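Local structure of LAO/AO transport system kinase (Escherichia coli, 2P67) at residues A[6-9]-A[10-14]; A[33-36]-A[37-40]; A[41-44]-A[45-49]. The protein belongs to the MeaB family of P-loop NTPase proteins, with a parallel beta-sheet core flanked by helices. All coordinates share one frame; numbering follows the deposited sequence.

Contact 1: A[6-9]-A[10-14]; sequences EATL and AESIR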
loop_
_atom_site.group_PDB
_atom_site.type_symbol
_atom_site.label_atom_id
_atom_site.label_comp_id
_atom_site.label_asym_id
_atom_site.label_seq_id
_atom_site.Cartn_x
_atom_site.Cartn_y
_atom_site.Cartn_z
ATOM N N GLU A 6 37.185 -12.397 17.581
ATOM C CA GLU A 6 37.518 -10.993 17.704
ATOM C C GLU A 6 38.956 -10.694 17.269
ATOM O O GLU A 6 39.184 -9.758 16.508
ATOM C CB GLU A 6 37.219 -10.526 19.125
ATOM C CG GLU A 6 37.624 -9.099 19.424
ATOM C CD GLU A 6 37.439 -8.780 20.892
ATOM O OE1 GLU A 6 38.459 -8.525 21.585
ATOM O OE2 GLU A 6 36.268 -8.816 21.349
ATOM N N ALA A 7 39.921 -11.499 17.720
ATOM C CA ALA A 7 41.321 -11.373 17.300
ATOM C C ALA A 7 41.571 -11.581 15.794
ATOM O O ALA A 7 42.382 -10.881 15.199
ATOM C CB ALA A 7 42.200 -12.313 18.112
ATOM N N THR A 8 40.868 -12.529 15.171
ATOM C CA THR A 8 41.098 -12.846 13.758
ATOM C C THR A 8 40.142 -12.146 12.786
ATOM O O THR A 8 40.188 -12.417 11.589
ATOM C CB THR A 8 41.008 -14.358 13.484
ATOM O OG1 THR A 8 39.643 -14.793 13.605
ATOM C CG2 THR A 8 41.886 -15.138 14.458
ATOM N N LEU A 9 39.281 -11.266 13.291
ATOM C CA LEU A 9 38.223 -10.673 12.457
ATOM C C LEU A 9 38.742 -10.031 11.155
ATOM O O LEU A 9 38.193 -10.270 10.071
ATOM C CB LEU A 9 37.385 -9.679 13.268
ATOM C CG LEU A 9 36.118 -9.132 12.591
ATOM C CD1 LEU A 9 35.216 -10.268 12.107
ATOM C CD2 LEU A 9 35.383 -8.239 13.558
ATOM N N ALA A 10 39.810 -9.244 11.258
ATOM C CA ALA A 10 40.341 -8.554 10.092
ATOM C C ALA A 10 40.867 -9.500 9.024
ATOM O O ALA A 10 40.619 -9.277 7.847
ATOM C CB ALA A 10 41.406 -7.515 10.504
ATOM N N GLU A 11 41.598 -10.550 9.413
ATOM C CA GLU A 11 42.084 -11.531 8.431
ATOM C C GLU A 11 40.921 -12.332 7.826
ATOM O O GLU A 11 40.934 -12.659 6.644
ATOM C CB GLU A 11 43.186 -12.440 9.030
ATOM C CG GLU A 11 43.202 -13.936 8.607
ATOM C CD GLU A 11 43.647 -14.258 7.154
ATOM O OE1 GLU A 11 43.840 -15.479 6.882
ATOM O OE2 GLU A 11 43.799 -13.344 6.291
ATOM N N SER A 12 39.917 -12.622 8.652
ATOM C CA SER A 12 38.703 -13.301 8.183
ATOM C C SER A 12 37.981 -12.483 7.123
ATOM O O SER A 12 37.531 -13.021 6.104
ATOM C CB SER A 12 37.779 -13.570 9.357
ATOM O OG SER A 12 38.442 -14.404 10.292
ATOM N N ILE A 13 37.869 -11.182 7.368
ATOM C CA ILE A 13 37.329 -10.253 6.361
ATOM C C ILE A 13 38.154 -10.268 5.070
ATOM O O ILE A 13 37.583 -10.320 3.981
ATOM C CB ILE A 13 37.130 -8.846 6.919
ATOM C CG1 ILE A 13 36.009 -8.869 7.972
ATOM C CG2 ILE A 13 36.798 -7.837 5.770
ATOM C CD1 ILE A 13 35.887 -7.570 8.765
ATOM N N ARG A 14 39.484 -10.241 5.206
ATOM C CA ARG A 14 40.391 -10.382 4.058
ATOM C C ARG A 14 40.038 -11.612 3.217
ATOM O O ARG A 14 39.848 -11.510 2.005
ATOM C CB ARG A 14 41.850 -10.463 4.536
ATOM C CG ARG A 14 42.907 -10.452 3.429
ATOM C CD ARG A 14 44.272 -10.825 4.003
ATOM N NE ARG A 14 45.370 -10.573 3.068
ATOM C CZ ARG A 14 46.663 -10.592 3.401
ATOM N NH1 ARG A 14 47.039 -10.856 4.648
ATOM N NH2 ARG A 14 47.589 -10.351 2.484
HETATM O O HOH W 1 43.122 -10.593 11.973
HETATM O O HOH W 2 41.022 -8.476 13.743
#
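Thr8 and Leu9 meet Ser12 and Ile13 across the first turn of helix 9-17, the alpha-helix that opens the chain, and the backbone carbonyls of the first pair carry most of the contact. Thr8 O is gripped twice by one residue. Ser12 N reaches it at 3.0 Å, almost in line with the carbonyl bond (C=O...N 169°), while Ser12 OG donates to the same Thr8 O at 2.9 Å from well above the carbonyl plane. With OG lying beside its own backbone N (chi1 -61°), the serine hydroxyl folds back over the preceding turn, and its buried side chain spends its hydrogen there. The Thr8 hydroxyl is turned to the N-terminal segment, where OG1 bonds Leu3 O.

Leu9, which loses the most surface to the following turn, accepts from Ile13 N through its own O at 2.9 Å. Ile13 CG1 lies alongside that carbonyl, and its CD1 reaches Leu9 CG at 4.1 Å, the two aliphatic chains slanting past each other. Both side chains also lean on helix 36-49: Leu9 on Leu41 and Gln44, Ile13 on Leu45 and Ala48. The seam between the two helices is largely apolar here, with the Gln44 amide against Leu9, whereas Glu11 is exposed and pairs with Arg15 in a salt bridge.

Two waters extend the turn backwards to Ala7 O. One accepts from Glu11 N and donates only weakly to that carbonyl; the other accepts from Ala10 N at 2.9 Å and donates to Ala7 O at 3.1 Å.

Contact 2: A[33-36]-A[37-40]; sequences SRHP and RHQA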
loop_
_atom_site.group_PDB
_atom_site.type_symbol
_atom_site.label_atom_id
_atom_site.label_comp_id
_atom_site.label_asym_id
_atom_site.label_seq_id
_atom_site.Cartn_x
_atom_site.Cartn_y
_atom_site.Cartn_z
ATOM N N SER A 33 23.848 -17.547 14.136
ATOM C CA SER A 33 23.920 -18.042 15.507
ATOM C C SER A 33 23.191 -17.126 16.484
ATOM O O SER A 33 23.269 -15.910 16.382
ATOM C CB SER A 33 25.369 -18.194 15.944
ATOM O OG SER A 33 25.441 -18.687 17.274
ATOM N N ARG A 34 22.481 -17.735 17.430
ATOM C CA ARG A 34 21.792 -16.993 18.491
ATOM C C ARG A 34 22.615 -16.906 19.787
ATOM O O ARG A 34 22.202 -16.285 20.763
ATOM C CB ARG A 34 20.410 -17.604 18.748
ATOM C CG ARG A 34 19.447 -17.393 17.579
ATOM C CD ARG A 34 18.032 -17.808 17.942
ATOM N NE ARG A 34 17.920 -19.255 18.079
ATOM C CZ ARG A 34 17.628 -20.084 17.078
ATOM N NH1 ARG A 34 17.414 -19.619 15.850
ATOM N NH2 ARG A 34 17.546 -21.385 17.312
ATOM N N HIS A 35 23.787 -17.531 19.785
ATOM C CA HIS A 35 24.723 -17.391 20.894
ATOM C C HIS A 35 25.120 -15.920 21.046
ATOM O O HIS A 35 25.623 -15.310 20.092
ATOM C CB HIS A 35 25.953 -18.261 20.653
ATOM C CG HIS A 35 26.877 -18.350 21.828
ATOM N ND1 HIS A 35 26.448 -18.714 23.089
ATOM C CD2 HIS A 35 28.213 -18.152 21.925
ATOM C CE1 HIS A 35 27.480 -18.719 23.913
ATOM N NE2 HIS A 35 28.564 -18.389 23.232
ATOM N N PRO A 36 24.854 -15.335 22.233
ATOM C CA PRO A 36 25.088 -13.907 22.481
ATOM C C PRO A 36 26.461 -13.399 22.054
ATOM O O PRO A 36 26.567 -12.275 21.572
ATOM C CB PRO A 36 24.868 -13.777 23.992
ATOM C CG PRO A 36 23.809 -14.813 24.278
ATOM C CD PRO A 36 24.239 -15.995 23.407
ATOM N N ARG A 37 27.495 -14.225 22.206
ATOM C CA ARG A 37 28.851 -13.855 21.808
ATOM C C ARG A 37 28.969 -13.694 20.293
ATOM O O ARG A 37 29.613 -12.755 19.794
ATOM C CB ARG A 37 29.839 -14.920 22.280
ATOM C CG ARG A 37 31.282 -14.589 21.941
ATOM C CD ARG A 37 32.192 -15.758 22.259
ATOM N NE ARG A 37 32.342 -15.994 23.694
ATOM C CZ ARG A 37 33.116 -15.267 24.499
ATOM N NH1 ARG A 37 33.192 -15.577 25.789
ATOM N NH2 ARG A 37 33.813 -14.231 24.019
ATOM N N HIS A 38 28.353 -14.634 19.583
ATOM C CA HIS A 38 28.330 -14.651 18.126
ATOM C C HIS A 38 27.530 -13.455 17.608
ATOM O O HIS A 38 27.885 -12.855 16.594
ATOM C CB HIS A 38 27.697 -15.949 17.633
ATOM C CG HIS A 38 28.483 -17.182 17.967
ATOM N ND1 HIS A 38 27.912 -18.435 18.008
ATOM C CD2 HIS A 38 29.793 -17.357 18.270
ATOM C CE1 HIS A 38 28.838 -19.333 18.304
ATOM N NE2 HIS A 38 29.987 -18.704 18.476
ATOM N N GLN A 39 26.449 -13.116 18.309
ATOM C CA GLN A 39 25.651 -11.937 17.938
ATOM C C GLN A 39 26.458 -10.635 18.003
ATOM O O GLN A 39 26.341 -9.790 17.108
ATOM C CB GLN A 39 24.361 -11.862 18.766
ATOM C CG GLN A 39 23.366 -12.935 18.377
ATOM C CD GLN A 39 22.193 -13.047 19.338
ATOM O OE1 GLN A 39 22.292 -12.684 20.515
ATOM N NE2 GLN A 39 21.081 -13.578 18.845
ATOM N N ALA A 40 27.291 -10.466 19.031
ATOM C CA ALA A 40 28.175 -9.276 19.108
ATOM C C ALA A 40 29.331 -9.247 18.073
ATOM O O ALA A 40 29.677 -8.194 17.508
ATOM C CB ALA A 40 28.726 -9.109 20.522
HETATM O O HOH W 3 30.143 -17.288 25.671
#
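His35 sets the edge of its imidazole against the face of His38 in a T-shaped stack at the start of helix 36-49, the planes 69° apart and the centroids 4.8 Å. His35 CD2 stands over the centre of the His38 ring, 3.8 Å above its plane. Ser33 OG comes to the same His38 ring at its edge, in plane, and shares a short hydrogen bond of 2.6 Å with His38 ND1. That hydroxyl also accepts from His35 N, which makes an ST turn; it can reach both because OG is anti to the backbone N of Ser33 (chi1 -180°), pointing on toward the helix.

His35 is the N-cap residue, and its O accepts from Gln39 N at 2.9 Å and weakly from His38 N. Arg37 runs beside the His35 ring, pointing the same way, with Arg37 CB 3.6 Å from His35 CD2, and a water bridges His35 NE2 to Arg37 NE. Gln39 stretches its amide back alongside the backbone of Arg34.

The Ser33 hydroxyl at its edge and the His35 edge over its face probably limit the rotation of His38, and the nearby arginine would probably disfavour a positive charge on His35.

Contact 3: A[41-44]-A[45-49]; sequences LSTQ and LLDAI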
loop_
_atom_site.group_PDB
_atom_site.type_symbol
_atom_site.label_atom_id
_atom_site.label_comp_id
_atom_site.label_asym_id
_atom_site.label_seq_id
_atom_site.Cartn_x
_atom_site.Cartn_y
_atom_site.Cartn_z
ATOM N N LEU A 41 29.949 -10.397 17.842
ATOM C CA LEU A 41 30.974 -10.481 16.808
ATOM C C LEU A 41 30.361 -10.272 15.410
ATOM O O LEU A 41 30.985 -9.666 14.528
ATOM C CB LEU A 41 31.696 -11.818 16.882
ATOM C CG LEU A 41 32.865 -12.010 15.921
ATOM C CD1 LEU A 41 34.005 -11.013 16.205
ATOM C CD2 LEU A 41 33.334 -13.460 15.985
ATOM N N SER A 42 29.142 -10.777 15.227
ATOM C CA SER A 42 28.390 -10.610 13.965
ATOM C C SER A 42 28.132 -9.139 13.678
ATOM O O SER A 42 28.271 -8.680 12.548
ATOM C CB SER A 42 27.046 -11.325 14.070
ATOM O OG SER A 42 27.229 -12.704 13.867
ATOM N N THR A 43 27.737 -8.422 14.722
ATOM C CA THR A 43 27.574 -6.974 14.654
ATOM C C THR A 43 28.876 -6.249 14.222
ATOM O O THR A 43 28.849 -5.372 13.360
ATOM C CB THR A 43 27.014 -6.455 15.999
ATOM O OG1 THR A 43 25.719 -7.056 16.220
ATOM C CG2 THR A 43 26.881 -4.948 15.974
ATOM N N GLN A 44 30.009 -6.645 14.795
ATOM C CA GLN A 44 31.317 -6.091 14.419
ATOM C C GLN A 44 31.633 -6.386 12.946
ATOM O O GLN A 44 32.123 -5.519 12.214
ATOM C CB GLN A 44 32.428 -6.729 15.265
ATOM C CG GLN A 44 32.547 -6.321 16.722
ATOM C CD GLN A 44 33.704 -7.069 17.423
ATOM O OE1 GLN A 44 34.869 -6.961 17.022
ATOM N NE2 GLN A 44 33.378 -7.838 18.454
ATOM N N LEU A 45 31.380 -7.627 12.522
ATOM C CA LEU A 45 31.651 -8.046 11.143
ATOM C C LEU A 45 30.816 -7.221 10.157
ATOM O O LEU A 45 31.328 -6.725 9.147
ATOM C CB LEU A 45 31.311 -9.543 10.969
ATOM C CG LEU A 45 31.261 -10.118 9.550
ATOM C CD1 LEU A 45 32.595 -9.901 8.863
ATOM C CD2 LEU A 45 30.896 -11.612 9.564
ATOM N N LEU A 46 29.522 -7.109 10.441
ATOM C CA LEU A 46 28.612 -6.416 9.521
ATOM C C LEU A 46 28.974 -4.931 9.421
ATOM O O LEU A 46 29.036 -4.387 8.316
ATOM C CB LEU A 46 27.153 -6.629 9.915
ATOM C CG LEU A 46 26.617 -8.053 9.661
ATOM C CD1 LEU A 46 25.353 -8.313 10.484
ATOM C CD2 LEU A 46 26.419 -8.361 8.160
ATOM N N ASP A 47 29.253 -4.289 10.556
ATOM C CA ASP A 47 29.765 -2.898 10.534
ATOM C C ASP A 47 31.017 -2.800 9.676
ATOM O O ASP A 47 31.142 -1.921 8.809
ATOM C CB ASP A 47 30.088 -2.393 11.953
ATOM C CG ASP A 47 28.856 -2.144 12.786
ATOM O OD1 ASP A 47 27.750 -2.033 12.228
ATOM O OD2 ASP A 47 28.981 -2.080 14.025
ATOM N N ALA A 48 31.949 -3.721 9.897
ATOM C CA ALA A 48 33.233 -3.656 9.213
ATOM C C ALA A 48 33.146 -3.819 7.690
ATOM O O ALA A 48 33.941 -3.215 6.962
ATOM C CB ALA A 48 34.226 -4.646 9.815
ATOM N N ILE A 49 32.182 -4.604 7.195
ATOM C CA ILE A 49 32.145 -4.879 5.765
ATOM C C ILE A 49 31.387 -3.850 4.924
ATOM O O ILE A 49 31.447 -3.906 3.695
ATOM C CB ILE A 49 31.630 -6.325 5.404
ATOM C CG1 ILE A 49 30.167 -6.518 5.855
ATOM C CG2 ILE A 49 32.586 -7.401 5.934
ATOM C CD1 ILE A 49 29.432 -7.632 5.139
#
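Thr43 and Asp47 stand side by side on one flank of helix 36-49, one turn apart, with Thr43 CG2 4.1 Å from Asp47 OD2. Four successive i to i+4 bonds run along the backbone: Leu45 N donates to Leu41 O, Leu46 N to Ser42 O at 2.9 Å, Asp47 N to Thr43 O at 3.0 Å and Ala48 N to Gln44 O.

The side-chain hydroxyls find acceptors one turn back. Ser42 OG bonds His38 O and Thr43 OG1 bonds Gln39 O; the threonine oxygen lies beside its own backbone N (chi1 -62°), which turns it toward that preceding carbonyl and leaves CG2 to face Asp47. The Asp47 carboxylate looks outward to the second subunit, where OD1 is hydrogen-bonded to both Ser315 N and Thr318 OG1 of that neighbouring chain. Arg317 of the same subunit adds a weak bond to Thr43 OG1 and packs on Ser42 and Leu46.

Leu45 and Ile49 form the apolar side, turned to other helices of the same chain. Leu45 reaches Ala27 of helix 21-32 and Leu143 of helix 133-146, and Ile49 joins it on Leu143 while also touching Ala146. Leu46 lies apart from them, its CG against Ser42 O at 3.4 Å and its side chain touching Glu139 of helix 133-146.

The segment is typical of an amphipathic helix, packed between helices 9-17, 21-32 and 133-146 of its own chain, with Ser42, Thr43, Leu46 and Asp47 facing the second subunit of the dimer.

From the N terminus, contact 1 ends the lead-in to the chain and starts helix 9-17. After helix 21-32, contact 2 closes the short loop that leads into helix 36-49, and contact 3 follows directly along that same helix, lying wholly on it and closing no loop. All three are in series, so none nests in or crosses another. Contacts 1 and 2 do not touch, their centres being about 17 Å apart. Contacts 1 and 3, with centres about 10 Å apart, do touch, Ile13 CD1 meeting Ala48 CB at 3.5 Å and joining helix 9-17 to helix 36-49. Contacts 2 and 3 meet only through the continuous chain.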